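Local coordinates for YcaO (Methanopyrus kandleri, PDB 6CIB), which binds ATP-type nucleotides and magnesium and probably takes part in ATP-dependent thioamidation of a peptide backbone, at residues W101-Y106 with Y126-E131; H144-S149 with L162-E167; G330-V335 with V349-A354. One frame throughout, in Å; residues are numbered along the deposited sequence.

Contact 1: W101-Y106 with Y126-E131; sequences WTPAWY and YVPANE
W101 meets Y126 through its backbone and V127, P128 and E131 through its indole. The loop 101-106, with its type I turn P103-Y106, thus packs on the end of strand 124-128, an outermost strand of the antiparallel sheet, and on the 3-10 turn 129-131 after it. The polar backbone link is a single hydrogen bond from W101 N to Y126 O, 2.8 Å long and almost straight, with 172° at the hydrogen.

Apolar packing follows from the indole's position. With CG anti to the backbone N (chi1 168°), the six-membered ring is carried toward E131, while V127 CG1 sits at its edge, 3.9 Å from W101 CE3. The E131 side chain lies roughly perpendicular to the indole, its CG 3.8 Å from W101 CZ3. The proline rings run antiparallel alongside one another, P103 CD lying 4.0 Å from P128 CG. P103 also wedges between two indoles, setting CG over the outer part of a W101 face and CB likewise over W105.

Water-mediated bonding closes the other end. One water donates to Y106 OH (2.7 Å from the water O) and to E131 OE2 (2.6 Å from it), and accepts from W105 NE1 and N130 ND2; N130 ND2 also bonds to L141 O.

E131 additionally forms salt bridges with R350 and R363, and Y106 OH bonds to D139. A buried carboxylate with two arginines and a fully engaged water is thus probably stabilised in its ionised form.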
ATOM      1  N   TRP A 101       3.264  17.435 -14.401  1.00 43.72           N
ATOM      2  CA  TRP A 101       2.095  17.324 -13.545  1.00 43.02           C
ATOM      3  C   TRP A 101       2.232  18.325 -12.405  1.00 43.86           C
ATOM      4  O   TRP A 101       3.162  18.237 -11.594  1.00 43.64           O
ATOM      5  CB  TRP A 101       1.880  15.888 -13.026  1.00 41.13           C
ATOM      6  CG  TRP A 101       0.857  15.793 -11.903  1.00 40.60           C
ATOM      7  CD1 TRP A 101      -0.368  16.410 -11.849  1.00 40.26           C
ATOM      8  CD2 TRP A 101       0.977  15.042 -10.684  1.00 39.69           C
ATOM      9  NE1 TRP A 101      -1.004  16.105 -10.670  1.00 40.05           N
ATOM     10  CE2 TRP A 101      -0.211  15.258  -9.940  1.00 39.66           C
ATOM     11  CE3 TRP A 101       1.968  14.204 -10.150  1.00 39.64           C
ATOM     12  CZ2 TRP A 101      -0.438  14.659  -8.687  1.00 40.66           C
ATOM     13  CZ3 TRP A 101       1.745  13.609  -8.895  1.00 39.30           C
ATOM     14  CH2 TRP A 101       0.551  13.847  -8.180  1.00 40.06           C
ATOM     15  N   THR A 102       1.306  19.280 -12.370  1.00 44.98           N
ATOM     16  CA  THR A 102       1.246  20.292 -11.316  1.00 46.70           C
ATOM     17  C   THR A 102      -0.078  20.133 -10.557  1.00 49.13           C
ATOM     18  O   THR A 102      -1.126  20.541 -11.062  1.00 53.55           O
ATOM     19  CB  THR A 102       1.410  21.720 -11.889  1.00 45.97           C
ATOM     20  OG1 THR A 102       2.571  21.764 -12.726  1.00 45.83           O
ATOM     21  CG2 THR A 102       1.565  22.756 -10.772  1.00 46.25           C
ATOM     22  N   PRO A 103      -0.037  19.521  -9.353  1.00 48.49           N
ATOM     23  CA  PRO A 103      -1.253  19.317  -8.553  1.00 49.92           C
ATOM     24  C   PRO A 103      -1.955  20.627  -8.189  1.00 51.60           C
ATOM     25  O   PRO A 103      -1.301  21.673  -8.087  1.00 49.43           O
ATOM     26  CB  PRO A 103      -0.734  18.649  -7.282  1.00 50.08           C
ATOM     27  CG  PRO A 103       0.567  18.033  -7.662  1.00 49.66           C
ATOM     28  CD  PRO A 103       1.150  18.924  -8.712  1.00 49.08           C
ATOM     29  N   ALA A 104      -3.271  20.543  -7.989  1.00 54.55           N
ATOM     30  CA  ALA A 104      -4.142  21.696  -7.705  1.00 57.23           C
ATOM     31  C   ALA A 104      -3.651  22.620  -6.582  1.00 60.54           C
ATOM     32  O   ALA A 104      -3.745  23.845  -6.701  1.00 62.71           O
ATOM     33  CB  ALA A 104      -5.555  21.214  -7.401  1.00 56.42           C
ATOM     34  N   TRP A 105      -3.113  22.026  -5.518  1.00 61.32           N
ATOM     35  CA  TRP A 105      -2.745  22.757  -4.297  1.00 61.83           C
ATOM     36  C   TRP A 105      -1.510  23.663  -4.384  1.00 63.02           C
ATOM     37  O   TRP A 105      -1.244  24.431  -3.452  1.00 64.98           O
ATOM     38  CB  TRP A 105      -2.624  21.788  -3.111  1.00 60.55           C
ATOM     39  CG  TRP A 105      -1.752  20.579  -3.364  1.00 59.38           C
ATOM     40  CD1 TRP A 105      -0.387  20.514  -3.263  1.00 58.70           C
ATOM     41  CD2 TRP A 105      -2.189  19.265  -3.746  1.00 57.55           C
ATOM     42  NE1 TRP A 105       0.052  19.244  -3.562  1.00 57.91           N
ATOM     43  CE2 TRP A 105      -1.031  18.455  -3.855  1.00 57.17           C
ATOM     44  CE3 TRP A 105      -3.447  18.690  -4.000  1.00 56.03           C
ATOM     45  CZ2 TRP A 105      -1.092  17.096  -4.213  1.00 55.77           C
ATOM     46  CZ3 TRP A 105      -3.507  17.333  -4.363  1.00 54.10           C
ATOM     47  CH2 TRP A 105      -2.334  16.558  -4.467  1.00 54.18           C
ATOM     48  N   TYR A 106      -0.763  23.583  -5.487  1.00 63.25           N
ATOM     49  CA  TYR A 106       0.403  24.449  -5.692  1.00 65.63           C
ATOM     50  C   TYR A 106      -0.012  25.863  -6.101  1.00 69.79           C
ATOM     51  O   TYR A 106      -0.482  26.088  -7.225  1.00 69.11           O
ATOM     52  CB  TYR A 106       1.373  23.851  -6.720  1.00 63.48           C
ATOM     53  CG  TYR A 106       2.273  22.766  -6.172  1.00 62.10           C
ATOM     54  CD1 TYR A 106       3.513  23.080  -5.599  1.00 60.65           C
ATOM     55  CD2 TYR A 106       1.889  21.420  -6.227  1.00 60.12           C
ATOM     56  CE1 TYR A 106       4.341  22.082  -5.094  1.00 58.36           C
ATOM     57  CE2 TYR A 106       2.710  20.416  -5.730  1.00 57.27           C
ATOM     58  CZ  TYR A 106       3.930  20.751  -5.164  1.00 57.44           C
ATOM     59  OH  TYR A 106       4.738  19.758  -4.666  1.00 55.89           O
ATOM     60  N   TYR A 126       7.106  15.182 -16.102  1.00 41.90           N
ATOM     61  CA  TYR A 126       7.796  15.607 -14.883  1.00 41.76           C
ATOM     62  C   TYR A 126       6.855  15.702 -13.693  1.00 40.40           C
ATOM     63  O   TYR A 126       5.737  16.212 -13.796  1.00 40.63           O
ATOM     64  CB  TYR A 126       8.565  16.918 -15.095  1.00 42.19           C
ATOM     65  CG  TYR A 126       9.797  16.730 -15.952  1.00 44.35           C
ATOM     66  CD1 TYR A 126      11.019  16.363 -15.379  1.00 44.33           C
ATOM     67  CD2 TYR A 126       9.735  16.888 -17.346  1.00 45.02           C
ATOM     68  CE1 TYR A 126      12.150  16.175 -16.165  1.00 46.61           C
ATOM     69  CE2 TYR A 126      10.859  16.695 -18.142  1.00 47.24           C
ATOM     70  CZ  TYR A 126      12.063  16.343 -17.546  1.00 48.34           C
ATOM     71  OH  TYR A 126      13.180  16.157 -18.323  1.00 50.63           O
ATOM     72  N   VAL A 127       7.329  15.184 -12.566  1.00 39.10           N
ATOM     73  CA  VAL A 127       6.549  15.100 -11.336  1.00 38.57           C
ATOM     74  C   VAL A 127       7.325  15.880 -10.275  1.00 37.60           C
ATOM     75  O   VAL A 127       8.558  15.781 -10.238  1.00 38.92           O
ATOM     76  CB  VAL A 127       6.311  13.611 -10.955  1.00 39.12           C
ATOM     77  CG1 VAL A 127       5.744  13.448  -9.554  1.00 38.68           C
ATOM     78  CG2 VAL A 127       5.357  12.966 -11.949  1.00 40.69           C
ATOM     79  N   PRO A 128       6.624  16.666  -9.425  1.00 36.26           N
ATOM     80  CA  PRO A 128       7.331  17.402  -8.364  1.00 36.84           C
ATOM     81  C   PRO A 128       8.066  16.447  -7.441  1.00 36.17           C
ATOM     82  O   PRO A 128       7.584  15.330  -7.204  1.00 36.67           O
ATOM     83  CB  PRO A 128       6.200  18.103  -7.597  1.00 36.74           C
ATOM     84  CG  PRO A 128       5.059  18.172  -8.567  1.00 37.11           C
ATOM     85  CD  PRO A 128       5.166  16.907  -9.368  1.00 36.40           C
ATOM     86  N   ALA A 129       9.225  16.877  -6.945  1.00 35.28           N
ATOM     87  CA  ALA A 129      10.016  16.085  -5.997  1.00 35.29           C
ATOM     88  C   ALA A 129       9.215  15.681  -4.756  1.00 33.16           C
ATOM     89  O   ALA A 129       9.392  14.570  -4.255  1.00 33.29           O
ATOM     90  CB  ALA A 129      11.296  16.814  -5.609  1.00 36.08           C
ATOM     91  N   ASN A 130       8.314  16.560  -4.304  1.00 32.74           N
ATOM     92  CA  ASN A 130       7.445  16.309  -3.131  1.00 33.74           C
ATOM     93  C   ASN A 130       6.428  15.191  -3.385  1.00 35.64           C
ATOM     94  O   ASN A 130       5.850  14.640  -2.441  1.00 37.48           O
ATOM     95  CB  ASN A 130       6.713  17.597  -2.705  1.00 33.66           C
ATOM     96  CG  ASN A 130       6.112  17.513  -1.296  1.00 34.52           C
ATOM     97  OD1 ASN A 130       6.824  17.355  -0.303  1.00 34.97           O
ATOM     98  ND2 ASN A 130       4.793  17.642  -1.209  1.00 33.73           N
ATOM     99  N   GLU A 131       6.209  14.876  -4.661  1.00 35.46           N
ATOM    100  CA  GLU A 131       5.331  13.788  -5.064  1.00 36.46           C
ATOM    101  C   GLU A 131       6.105  12.508  -5.385  1.00 35.91           C
ATOM    102  O   GLU A 131       5.521  11.520  -5.833  1.00 35.52           O
ATOM    103  CB  GLU A 131       4.474  14.210  -6.266  1.00 37.90           C
ATOM    104  CG  GLU A 131       3.416  15.260  -5.967  1.00 40.14           C
ATOM    105  CD  GLU A 131       2.458  14.846  -4.866  1.00 42.92           C
ATOM    106  OE1 GLU A 131       2.003  13.678  -4.853  1.00 45.95           O
ATOM    107  OE2 GLU A 131       2.153  15.696  -4.010  1.00 45.36           O
TER
HETATM  108  O   HOH W   1       2.935  18.159  -3.432  1.00 49.28           O

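Contact 2: H144-S149 with L162-E167. With MG (magnesium ion), chain H.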
ATOM      1  N   HIS A 144       4.840  11.772   1.290  1.00 31.37           N
ATOM      2  CA  HIS A 144       4.359  10.486   1.836  1.00 30.82           C
ATOM      3  C   HIS A 144       4.802   9.319   0.942  1.00 29.39           C
ATOM      4  O   HIS A 144       5.528   9.530  -0.032  1.00 31.36           O
ATOM      5  CB  HIS A 144       2.833  10.498   2.071  1.00 30.35           C
ATOM      6  CG  HIS A 144       2.030  10.746   0.834  1.00 32.25           C
ATOM      7  ND1 HIS A 144       1.768   9.761  -0.091  1.00 33.38           N
ATOM      8  CD2 HIS A 144       1.430  11.869   0.370  1.00 34.41           C
ATOM      9  CE1 HIS A 144       1.031  10.261  -1.069  1.00 35.80           C
ATOM     10  NE2 HIS A 144       0.820  11.541  -0.819  1.00 35.36           N
ATOM     11  N   THR A 145       4.385   8.101   1.282  1.00 28.61           N
ATOM     12  CA  THR A 145       4.877   6.890   0.594  1.00 29.94           C
ATOM     13  C   THR A 145       3.793   6.096  -0.175  1.00 30.57           C
ATOM     14  O   THR A 145       4.037   4.956  -0.608  1.00 30.15           O
ATOM     15  CB  THR A 145       5.619   5.946   1.569  1.00 31.15           C
ATOM     16  OG1 THR A 145       4.734   5.574   2.624  1.00 31.29           O
ATOM     17  CG2 THR A 145       6.868   6.620   2.170  1.00 32.58           C
ATOM     18  N   ASN A 146       2.606   6.684  -0.349  1.00 29.59           N
ATOM     19  CA  ASN A 146       1.559   6.036  -1.134  1.00 30.06           C
ATOM     20  C   ASN A 146       2.031   5.821  -2.564  1.00 28.84           C
ATOM     21  O   ASN A 146       2.428   6.766  -3.246  1.00 28.63           O
ATOM     22  CB  ASN A 146       0.248   6.834  -1.133  1.00 30.80           C
ATOM     23  CG  ASN A 146      -0.937   6.010  -1.628  1.00 31.03           C
ATOM     24  OD1 ASN A 146      -1.162   4.892  -1.174  1.00 30.81           O
ATOM     25  ND2 ASN A 146      -1.707   6.573  -2.548  1.00 30.52           N
ATOM     26  N   GLY A 147       2.003   4.562  -2.991  1.00 27.79           N
ATOM     27  CA  GLY A 147       2.457   4.180  -4.317  1.00 26.30           C
ATOM     28  C   GLY A 147       3.918   3.802  -4.412  1.00 26.66           C
ATOM     29  O   GLY A 147       4.394   3.464  -5.500  1.00 26.65           O
ATOM     30  N   LEU A 148       4.637   3.886  -3.293  1.00 26.41           N
ATOM     31  CA  LEU A 148       6.033   3.470  -3.231  1.00 26.86           C
ATOM     32  C   LEU A 148       6.128   1.961  -3.056  1.00 26.99           C
ATOM     33  O   LEU A 148       5.501   1.399  -2.159  1.00 29.71           O
ATOM     34  CB  LEU A 148       6.760   4.200  -2.092  1.00 26.74           C
ATOM     35  CG  LEU A 148       8.244   3.930  -1.847  1.00 27.59           C
ATOM     36  CD1 LEU A 148       9.117   4.461  -2.989  1.00 26.53           C
ATOM     37  CD2 LEU A 148       8.623   4.565  -0.521  1.00 26.06           C
ATOM     38  N   SER A 149       6.908   1.306  -3.914  1.00 26.92           N
ATOM     39  CA  SER A 149       7.088  -0.146  -3.845  1.00 28.32           C
ATOM     40  C   SER A 149       8.422  -0.604  -4.410  1.00 27.53           C
ATOM     41  O   SER A 149       8.938  -0.029  -5.360  1.00 25.77           O
ATOM     42  CB  SER A 149       5.951  -0.887  -4.577  1.00 29.48           C
ATOM     43  OG  SER A 149       4.686  -0.567  -3.993  1.00 36.42           O
ATOM     44  N   LEU A 162       0.670   0.372  -7.735  1.00 27.25           N
ATOM     45  CA  LEU A 162      -0.614   0.732  -8.354  1.00 26.97           C
ATOM     46  C   LEU A 162      -1.803   0.201  -7.558  1.00 25.68           C
ATOM     47  O   LEU A 162      -2.760   0.937  -7.312  1.00 25.48           O
ATOM     48  CB  LEU A 162      -0.670   0.229  -9.790  1.00 28.36           C
ATOM     49  CG  LEU A 162      -1.763   0.740 -10.728  1.00 31.37           C
ATOM     50  CD1 LEU A 162      -1.698   2.254 -10.880  1.00 31.61           C
ATOM     51  CD2 LEU A 162      -1.624   0.056 -12.084  1.00 32.24           C
ATOM     52  N   LEU A 163      -1.730  -1.068  -7.154  1.00 25.04           N
ATOM     53  CA  LEU A 163      -2.727  -1.661  -6.268  1.00 26.25           C
ATOM     54  C   LEU A 163      -2.879  -0.887  -4.961  1.00 27.74           C
ATOM     55  O   LEU A 163      -4.002  -0.663  -4.511  1.00 29.65           O
ATOM     56  CB  LEU A 163      -2.445  -3.157  -6.023  1.00 26.14           C
ATOM     57  CG  LEU A 163      -2.704  -4.093  -7.234  1.00 25.77           C
ATOM     58  CD1 LEU A 163      -2.299  -5.526  -6.922  1.00 25.70           C
ATOM     59  CD2 LEU A 163      -4.149  -4.043  -7.726  1.00 25.13           C
ATOM     60  N   GLU A 164      -1.756  -0.458  -4.372  1.00 28.23           N
ATOM     61  CA  GLU A 164      -1.783   0.388  -3.175  1.00 28.13           C
ATOM     62  C   GLU A 164      -2.547   1.704  -3.400  1.00 26.56           C
ATOM     63  O   GLU A 164      -3.351   2.112  -2.553  1.00 26.51           O
ATOM     64  CB  GLU A 164      -0.362   0.660  -2.687  1.00 29.27           C
ATOM     65  CG  GLU A 164      -0.276   1.463  -1.406  1.00 30.44           C
ATOM     66  CD  GLU A 164       1.137   1.483  -0.870  1.00 31.92           C
ATOM     67  OE1 GLU A 164       1.863   2.455  -1.150  1.00 30.45           O
ATOM     68  OE2 GLU A 164       1.527   0.497  -0.209  1.00 36.10           O
ATOM     69  N   VAL A 165      -2.293   2.353  -4.533  1.00 26.84           N
ATOM     70  CA  VAL A 165      -2.992   3.599  -4.899  1.00 27.59           C
ATOM     71  C   VAL A 165      -4.515   3.374  -5.030  1.00 27.20           C
ATOM     72  O   VAL A 165      -5.307   4.188  -4.541  1.00 27.72           O
ATOM     73  CB  VAL A 165      -2.388   4.272  -6.170  1.00 29.14           C
ATOM     74  CG1 VAL A 165      -3.232   5.469  -6.614  1.00 27.91           C
ATOM     75  CG2 VAL A 165      -0.955   4.745  -5.920  1.00 28.36           C
ATOM     76  N   VAL A 166      -4.915   2.269  -5.662  1.00 26.50           N
ATOM     77  CA  VAL A 166      -6.338   1.898  -5.783  1.00 27.24           C
ATOM     78  C   VAL A 166      -6.939   1.649  -4.396  1.00 27.87           C
ATOM     79  O   VAL A 166      -8.033   2.129  -4.092  1.00 26.37           O
ATOM     80  CB  VAL A 166      -6.540   0.677  -6.713  1.00 28.32           C
ATOM     81  CG1 VAL A 166      -8.003   0.235  -6.757  1.00 29.63           C
ATOM     82  CG2 VAL A 166      -6.056   1.012  -8.115  1.00 26.83           C
ATOM     83  N   GLU A 167      -6.193   0.929  -3.561  1.00 27.00           N
ATOM     84  CA  GLU A 167      -6.587   0.615  -2.191  1.00 28.22           C
ATOM     85  C   GLU A 167      -6.907   1.878  -1.379  1.00 28.29           C
ATOM     86  O   GLU A 167      -7.972   1.970  -0.750  1.00 28.25           O
ATOM     87  CB  GLU A 167      -5.473  -0.206  -1.538  1.00 28.93           C
ATOM     88  CG  GLU A 167      -5.655  -0.513  -0.069  1.00 32.24           C
ATOM     89  CD  GLU A 167      -4.362  -0.972   0.575  1.00 33.92           C
ATOM     90  OE1 GLU A 167      -3.859  -2.056   0.208  1.00 35.98           O
ATOM     91  OE2 GLU A 167      -3.853  -0.253   1.454  1.00 33.92           O
TER
HETATM   92 MG    MG H 402       5.198   0.309  -0.112  1.00 40.22          MG
HETATM   93  O   HOH W   2      -4.653   6.594  -3.498  1.00 26.94           O
HETATM   94  O   HOH W   3       3.977  -1.128  -1.291  1.00 32.94           O
HETATM   95  O   HOH W   4       4.069   2.148   0.389  1.00 25.81           O
HETATM   96  O   HOH W   5       5.069  -0.622   1.938  1.00 34.55           O
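T145 brings its carbonyl oxygen to within 3.4 Å of E164 OE1, a pairing of two acceptors that is not itself a bond. Its O instead receives the L148 N-H, which closes the type II turn T145-L148.

N146, whose backbone N-H is accepted by H144 ND1 in the imidazole plane, runs its side chain alongside E164 in the opposite direction, with amide and carboxylate planes 17° apart and N146 OD1 3.5 Å from E164 CG. Having CG anti to the backbone N (chi1 -165°) lays the amide along the helix, where ND2 reaches a water that also donates to V165 O; the same nitrogen bonds to E356.

G147 makes the direct hydrogen bond to helix 154-177. Its N donates to E164 OE1 over 2.8 Å at 153°, meeting the anti lone pair of that oxygen, and its CA lies 3.8 Å from V165 CG2. A positive phi and the nearness of that methyl both suit a residue without a side chain. This is where the loop enters strand 148-150, at the edge of the antiparallel sheet and beside the nucleotide site of the YcaO fold.

L148 turns its side chain away from the helix but gives its carbonyl O to the magnesium at 2.3 Å; E81 and three waters are further ligands. E164 is second-shell here: OE1 accepts from one metal-bound water, 2.7 Å from its oxygen, while OE2, 3.7 Å from the ion, accepts from another. E164 binds magnesium directly in a structure of this protein, though not in this chain.

S149, part of the ADP pocket, donates through OG to the same metal-bound water that E164 OE2 engages.

Contact 3: G330-V335 with V349-A354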
ATOM      1  N   GLY A 330      -7.442  10.294 -13.678  1.00 33.69           N
ATOM      2  CA  GLY A 330      -6.296  11.024 -14.222  1.00 30.94           C
ATOM      3  C   GLY A 330      -5.213  10.113 -14.775  1.00 32.52           C
ATOM      4  O   GLY A 330      -5.489   8.971 -15.186  1.00 31.46           O
ATOM      5  N   LYS A 331      -3.983  10.627 -14.784  1.00 31.20           N
ATOM      6  CA  LYS A 331      -2.828   9.954 -15.404  1.00 33.16           C
ATOM      7  C   LYS A 331      -2.178   8.935 -14.474  1.00 32.42           C
ATOM      8  O   LYS A 331      -2.131   9.151 -13.259  1.00 31.64           O
ATOM      9  CB  LYS A 331      -1.772  10.980 -15.830  1.00 33.27           C
ATOM     10  CG  LYS A 331      -2.235  11.966 -16.887  1.00 36.04           C
ATOM     11  CD  LYS A 331      -1.188  13.051 -17.078  1.00 38.22           C
ATOM     12  CE  LYS A 331      -1.645  14.059 -18.115  1.00 39.22           C
ATOM     13  NZ  LYS A 331      -0.485  14.886 -18.545  1.00 40.63           N
ATOM     14  N   VAL A 332      -1.673   7.847 -15.057  1.00 30.41           N
ATOM     15  CA  VAL A 332      -0.917   6.814 -14.324  1.00 30.83           C
ATOM     16  C   VAL A 332       0.561   7.052 -14.608  1.00 31.37           C
ATOM     17  O   VAL A 332       1.029   6.821 -15.734  1.00 31.27           O
ATOM     18  CB  VAL A 332      -1.329   5.375 -14.739  1.00 30.37           C
ATOM     19  CG1 VAL A 332      -0.498   4.319 -14.000  1.00 29.96           C
ATOM     20  CG2 VAL A 332      -2.811   5.147 -14.485  1.00 30.59           C
ATOM     21  N   ILE A 333       1.280   7.543 -13.599  1.00 30.66           N
ATOM     22  CA  ILE A 333       2.701   7.894 -13.744  1.00 31.58           C
ATOM     23  C   ILE A 333       3.591   6.973 -12.899  1.00 32.76           C
ATOM     24  O   ILE A 333       3.281   6.696 -11.739  1.00 33.44           O
ATOM     25  CB  ILE A 333       2.955   9.381 -13.396  1.00 31.54           C
ATOM     26  CG1 ILE A 333       2.096  10.306 -14.290  1.00 31.42           C
ATOM     27  CG2 ILE A 333       4.438   9.725 -13.516  1.00 30.85           C
ATOM     28  CD1 ILE A 333       2.000  11.752 -13.825  1.00 29.91           C
ATOM     29  N   GLU A 334       4.683   6.502 -13.504  1.00 33.87           N
ATOM     30  CA  GLU A 334       5.728   5.743 -12.822  1.00 34.05           C
ATOM     31  C   GLU A 334       7.038   6.552 -12.786  1.00 35.11           C
ATOM     32  O   GLU A 334       7.477   7.089 -13.814  1.00 33.50           O
ATOM     33  CB  GLU A 334       5.956   4.405 -13.533  1.00 35.54           C
ATOM     34  CG  GLU A 334       7.181   3.625 -13.062  1.00 36.52           C
ATOM     35  CD  GLU A 334       7.620   2.526 -14.021  1.00 38.68           C
ATOM     36  OE1 GLU A 334       6.962   2.303 -15.059  1.00 41.80           O
ATOM     37  OE2 GLU A 334       8.642   1.873 -13.733  1.00 38.50           O
ATOM     38  N   VAL A 335       7.638   6.636 -11.599  1.00 31.73           N
ATOM     39  CA  VAL A 335       8.960   7.237 -11.428  1.00 32.99           C
ATOM     40  C   VAL A 335       9.927   6.174 -10.912  1.00 31.34           C
ATOM     41  O   VAL A 335       9.690   5.557  -9.874  1.00 30.23           O
ATOM     42  CB  VAL A 335       8.928   8.457 -10.465  1.00 34.49           C
ATOM     43  CG1 VAL A 335      10.322   9.044 -10.264  1.00 34.28           C
ATOM     44  CG2 VAL A 335       7.966   9.530 -10.964  1.00 34.55           C
ATOM     45  N   VAL A 349       4.627   5.095  -7.925  1.00 29.99           N
ATOM     46  CA  VAL A 349       3.452   5.183  -8.797  1.00 30.07           C
ATOM     47  C   VAL A 349       2.578   6.300  -8.264  1.00 30.84           C
ATOM     48  O   VAL A 349       2.256   6.325  -7.070  1.00 32.17           O
ATOM     49  CB  VAL A 349       2.662   3.853  -8.836  1.00 29.20           C
ATOM     50  CG1 VAL A 349       1.360   3.997  -9.628  1.00 30.26           C
ATOM     51  CG2 VAL A 349       3.529   2.748  -9.428  1.00 28.46           C
ATOM     52  N   ARG A 350       2.241   7.241  -9.141  1.00 30.43           N
ATOM     53  CA  ARG A 350       1.272   8.288  -8.831  1.00 30.80           C
ATOM     54  C   ARG A 350       0.117   8.200  -9.827  1.00 31.67           C
ATOM     55  O   ARG A 350       0.338   8.038 -11.030  1.00 32.23           O
ATOM     56  CB  ARG A 350       1.901   9.695  -8.889  1.00 29.88           C
ATOM     57  CG  ARG A 350       3.244   9.887  -8.180  1.00 31.46           C
ATOM     58  CD  ARG A 350       3.195   9.629  -6.677  1.00 31.67           C
ATOM     59  NE  ARG A 350       2.346  10.587  -5.968  1.00 31.97           N
ATOM     60  CZ  ARG A 350       1.329  10.261  -5.176  1.00 32.85           C
ATOM     61  NH1 ARG A 350       1.023   8.984  -4.954  1.00 32.98           N
ATOM     62  NH2 ARG A 350       0.623  11.223  -4.582  1.00 33.69           N
ATOM     63  N   VAL A 351      -1.106   8.298  -9.318  1.00 31.37           N
ATOM     64  CA  VAL A 351      -2.295   8.397 -10.171  1.00 31.01           C
ATOM     65  C   VAL A 351      -2.890   9.775  -9.869  1.00 31.05           C
ATOM     66  O   VAL A 351      -3.362  10.022  -8.747  1.00 28.56           O
ATOM     67  CB  VAL A 351      -3.276   7.217  -9.939  1.00 31.53           C
ATOM     68  CG1 VAL A 351      -4.483   7.300 -10.865  1.00 30.13           C
ATOM     69  CG2 VAL A 351      -2.571   5.879 -10.148  1.00 29.97           C
ATOM     70  N   THR A 352      -2.841  10.667 -10.866  1.00 31.13           N
ATOM     71  CA  THR A 352      -2.984  12.127 -10.633  1.00 32.03           C
ATOM     72  C   THR A 352      -4.303  12.591 -10.039  1.00 32.25           C
ATOM     73  O   THR A 352      -4.340  13.604  -9.342  1.00 33.00           O
ATOM     74  CB  THR A 352      -2.690  12.980 -11.885  1.00 32.38           C
ATOM     75  OG1 THR A 352      -3.620  12.643 -12.921  1.00 33.18           O
ATOM     76  CG2 THR A 352      -1.254  12.774 -12.373  1.00 32.11           C
ATOM     77  N   GLY A 353      -5.376  11.848 -10.305  1.00 32.78           N
ATOM     78  CA  GLY A 353      -6.691  12.157  -9.738  1.00 32.80           C
ATOM     79  C   GLY A 353      -7.264  11.087  -8.820  1.00 33.31           C
ATOM     80  O   GLY A 353      -8.458  11.122  -8.519  1.00 34.69           O
ATOM     81  N   ALA A 354      -6.434  10.135  -8.381  1.00 32.00           N
ATOM     82  CA  ALA A 354      -6.848   9.167  -7.344  1.00 30.53           C
ATOM     83  C   ALA A 354      -6.875   9.871  -6.001  1.00 29.45           C
ATOM     84  O   ALA A 354      -6.042  10.736  -5.738  1.00 29.11           O
ATOM     85  CB  ALA A 354      -5.917   7.966  -7.294  1.00 29.17           C
TER
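T352 and K331 join where strands 332-336 and 346-351 give way to loops, and this clasp is one tightly packed part of the contact. T352 OG1 accepts the K331 N-H at 2.8 Å (155° at the hydrogen), while T352 N returns a bond to K331 O. The hydroxyl reaches that N-H because it stands between the backbone N and carbonyl carbon of its own residue (chi1 61°); this also points CG2 at I333 CD1, 3.7 Å away, the two side chains lying nearly perpendicular.

The buried I333 and R350 are the other tight part, a hydrogen-bonded antiparallel pair with I333 N to R350 O at 2.8 Å and R350 N to I333 O at 2.9 Å. On the face of I333, the arginine end of R350 bends away to salt bridges with E131 and E356.

V332 with V351 and E334 with V349 are the non-hydrogen-bonded pairs around it. The approach of V332 CG2 to V351 CG2 is looser, 4.4 Å, and both valines pack on V324 of helix 313-325.

The exposed side is at the T352 end itself: K331 leads its extended chain away from 349-354, although G330 CA still passes 3.4 Å from T352 OG1, where a side chain would clash.

The 4.8 Å axis separation and 159° angle fit antiparallel neighbours; strands 332-336 and 346-351 form a beta hairpin, flanked in the sheet by 113-118 and 148-150.

The three contacts share the five-stranded antiparallel sheet, whose order places strand 124-128 of contact 1 and strand 148-150 of contact 2 at its two margins, with the hairpin of contact 3 between. Contacts 1 and 3 meet at the salt bridge E131 OE1 to R350 NH2, 2.8 Å, and where W101 CD2 packs 3.6 Å from T352 CG2. Contacts 2 and 3 meet through a probable hydrogen bond of 2.9 Å between V349 N and G147 O. Contact 2 holds magnesium and borders ADP; the V349 side chain is about 10 Å from each, and contacts 1 and 2 have centres 16 Å apart.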